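Local coordinates for iron-sulfur cluster assembly scaffold protein NifU (Fervidobacterium islandicum, PDB 6A6F) that probably serves as a zinc-binding SufU-type scaffold or sulfur-transfer protein in the assembly of iron-sulfur clusters by the SUF system, at residues L35-E40 with H60-S65. Residues are numbered along the deposited sequence; the frame is centred on the assembly and turned at random.
Sequences LSCGDE and HGCAIS. With ZN (zinc ion), chain G.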
ATOM      1  N   LEU A  35      -5.561  -7.852 -11.313  1.00 31.97           N
ATOM      2  CA  LEU A  35      -6.948  -7.674 -10.850  1.00 30.32           C
ATOM      3  C   LEU A  35      -7.373  -8.630  -9.740  1.00 34.43           C
ATOM      4  O   LEU A  35      -8.214  -8.249  -8.897  1.00 32.89           O
ATOM      5  CB  LEU A  35      -7.922  -7.759 -12.032  1.00 32.29           C
ATOM      6  CG  LEU A  35      -7.663  -6.712 -13.109  1.00 31.43           C
ATOM      7  CD1 LEU A  35      -8.483  -6.981 -14.343  1.00 34.29           C
ATOM      8  CD2 LEU A  35      -7.989  -5.315 -12.589  1.00 34.52           C
ATOM      9  N   SER A  36      -6.795  -9.844  -9.686  1.00 35.94           N
ATOM     10  CA  SER A  36      -7.167 -10.769  -8.612  1.00 37.24           C
ATOM     11  C   SER A  36      -6.866 -10.207  -7.237  1.00 38.54           C
ATOM     12  O   SER A  36      -7.490 -10.664  -6.291  1.00 42.91           O
ATOM     13  CB  SER A  36      -6.534 -12.159  -8.790  1.00 45.33           C
ATOM     14  OG  SER A  36      -5.104 -12.146  -8.736  1.00 48.03           O
ATOM     15  N   CYS A  37      -5.936  -9.227  -7.131  1.00 31.56           N
ATOM     16  CA  CYS A  37      -5.581  -8.557  -5.871  1.00 29.83           C
ATOM     17  C   CYS A  37      -5.983  -7.067  -5.816  1.00 30.92           C
ATOM     18  O   CYS A  37      -6.295  -6.558  -4.736  1.00 29.26           O
ATOM     19  CB  CYS A  37      -4.046  -8.703  -5.553  1.00 28.52           C
ATOM     20  SG  CYS A  37      -3.490  -7.983  -3.974  1.00 28.65           S
ATOM     21  N   GLY A  38      -5.957  -6.373  -6.962  1.00 29.37           N
ATOM     22  CA  GLY A  38      -6.207  -4.929  -7.024  1.00 28.52           C
ATOM     23  C   GLY A  38      -4.942  -4.064  -7.186  1.00 28.89           C
ATOM     24  O   GLY A  38      -4.972  -2.845  -6.934  1.00 28.06           O
ATOM     25  N   ASP A  39      -3.845  -4.685  -7.622  1.00 25.84           N
ATOM     26  CA  ASP A  39      -2.546  -4.009  -7.769  1.00 24.79           C
ATOM     27  C   ASP A  39      -2.455  -3.309  -9.124  1.00 23.06           C
ATOM     28  O   ASP A  39      -2.877  -3.868 -10.140  1.00 23.06           O
ATOM     29  CB  ASP A  39      -1.393  -5.018  -7.652  1.00 23.31           C
ATOM     30  CG  ASP A  39      -1.430  -5.787  -6.362  1.00 21.62           C
ATOM     31  OD1 ASP A  39      -1.717  -5.171  -5.323  1.00 22.86           O
ATOM     32  OD2 ASP A  39      -1.140  -6.988  -6.391  1.00 23.61           O
ATOM     33  N   GLU A  40      -1.925  -2.092  -9.117  1.00 24.27           N
ATOM     34  CA  GLU A  40      -1.706  -1.312 -10.360  1.00 27.57           C
ATOM     35  C   GLU A  40      -0.305  -0.773 -10.342  1.00 24.60           C
ATOM     36  O   GLU A  40       0.146  -0.331  -9.320  1.00 24.50           O
ATOM     37  CB  GLU A  40      -2.640  -0.127 -10.440  1.00 29.51           C
ATOM     38  CG  GLU A  40      -4.080  -0.563 -10.705  1.00 38.32           C
ATOM     39  CD  GLU A  40      -5.037   0.620 -10.786  1.00 44.07           C
ATOM     40  OE1 GLU A  40      -6.222   0.366 -11.095  1.00 47.15           O
ATOM     41  OE2 GLU A  40      -4.597   1.791 -10.565  1.00 42.39           O
ATOM     42  N   HIS A  60      -0.465   2.008  -7.119  1.00 19.58           N
ATOM     43  CA  HIS A  60      -0.250   1.440  -5.819  1.00 18.81           C
ATOM     44  C   HIS A  60      -0.842   0.070  -5.787  1.00 18.80           C
ATOM     45  O   HIS A  60      -1.594  -0.342  -6.670  1.00 18.82           O
ATOM     46  CB  HIS A  60      -0.839   2.331  -4.722  1.00 20.09           C
ATOM     47  CG  HIS A  60      -2.330   2.304  -4.667  1.00 19.70           C
ATOM     48  ND1 HIS A  60      -3.110   2.991  -5.570  1.00 20.53           N
ATOM     49  CD2 HIS A  60      -3.191   1.630  -3.861  1.00 20.90           C
ATOM     50  CE1 HIS A  60      -4.381   2.775  -5.303  1.00 19.80           C
ATOM     51  NE2 HIS A  60      -4.464   1.949  -4.272  1.00 21.36           N
ATOM     52  N   GLY A  61      -0.510  -0.639  -4.729  1.00 20.08           N
ATOM     53  CA  GLY A  61      -0.962  -2.003  -4.567  1.00 19.01           C
ATOM     54  C   GLY A  61      -0.561  -2.568  -3.211  1.00 19.13           C
ATOM     55  O   GLY A  61      -0.130  -1.853  -2.316  1.00 17.37           O
ATOM     56  N   CYS A  62      -0.681  -3.879  -3.074  1.00 21.13           N
ATOM     57  CA  CYS A  62      -0.240  -4.545  -1.872  1.00 21.38           C
ATOM     58  C   CYS A  62       1.290  -4.363  -1.558  1.00 21.82           C
ATOM     59  O   CYS A  62       2.093  -3.846  -2.380  1.00 18.93           O
ATOM     60  CB  CYS A  62      -0.621  -6.013  -1.967  1.00 24.30           C
ATOM     61  SG  CYS A  62       0.382  -7.085  -3.013  1.00 25.27           S
ATOM     62  N   ALA A  63       1.684  -4.800  -0.377  1.00 19.19           N
ATOM     63  CA  ALA A  63       3.055  -4.721   0.028  1.00 19.18           C
ATOM     64  C   ALA A  63       4.019  -5.564  -0.820  1.00 20.21           C
ATOM     65  O   ALA A  63       5.174  -5.169  -1.016  1.00 20.99           O
ATOM     66  CB  ALA A  63       3.178  -5.084   1.514  1.00 19.24           C
ATOM     67  N   ILE A  64       3.562  -6.697  -1.304  1.00 18.78           N
ATOM     68  CA  ILE A  64       4.361  -7.573  -2.105  1.00 19.60           C
ATOM     69  C   ILE A  64       4.597  -6.978  -3.501  1.00 20.31           C
ATOM     70  O   ILE A  64       5.762  -6.981  -3.967  1.00 17.42           O
ATOM     71  CB  ILE A  64       3.739  -8.974  -2.205  1.00 21.20           C
ATOM     72  CG1 ILE A  64       3.789  -9.694  -0.848  1.00 22.86           C
ATOM     73  CG2 ILE A  64       4.474  -9.810  -3.233  1.00 20.96           C
ATOM     74  CD1 ILE A  64       3.040 -11.024  -0.860  1.00 24.71           C
ATOM     75  N   SER A  65       3.534  -6.477  -4.154  1.00 17.89           N
ATOM     76  CA  SER A  65       3.685  -5.815  -5.455  1.00 20.13           C
ATOM     77  C   SER A  65       4.543  -4.533  -5.382  1.00 18.82           C
ATOM     78  O   SER A  65       5.371  -4.322  -6.260  1.00 18.99           O
ATOM     79  CB  SER A  65       2.331  -5.486  -6.136  1.00 21.31           C
ATOM     80  OG  SER A  65       1.632  -4.472  -5.384  1.00 23.49           O
TER
HETATM   81 ZN    ZN G 205      -1.133  -7.927  -4.570  1.00 25.34          ZN
HETATM   82  O   HOH W   1      -4.464  -0.442  -7.190  1.00 30.19           O
HETATM   83  O   HOH W   2       1.332  -2.243  -7.269  1.00 37.08           O
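Cys37, Asp39 and Cys62 converge on one zinc ion, and Cys123 completes the four-residue site, a worked example of a metal joining the start of a strand and the loop before it to two helices in the NifU-like domain. The two oxygens of Asp39 divide the work: OD2 binds zinc at 2.0 Å, while OD1 accepts a nearly straight bond (171°) from Cys62 N, 2.8 Å away. That N-H meets the syn side of OD1 but lies 35° out of the carboxylate plane. With one oxygen on zinc and the other on the amide, the carboxylate is held against rotation; Asn34 ND2 is a further donor to OD2. With chi1 at -177°, the Cys37 side chain extends away from its own amide and delivers SG to zinc at 2.4 Å. Cys62 SG, 2.3 Å from the metal, also accepts from Ser65 N at 3.4 Å, a capping bond at the helix N-cap. Ser65 CB lies against the carboxylate, 3.8 Å from Asp39 CG. Beyond the metal, Glu40 N donates to His60 O. The site lies where the G1 beta bulge of Gly38 and Asp39, opposite Asn34, leads into strand 39-48 beside the start of helix 63-76, with helix 118-135 bringing Cys123 and packing Leu126 against Asp39.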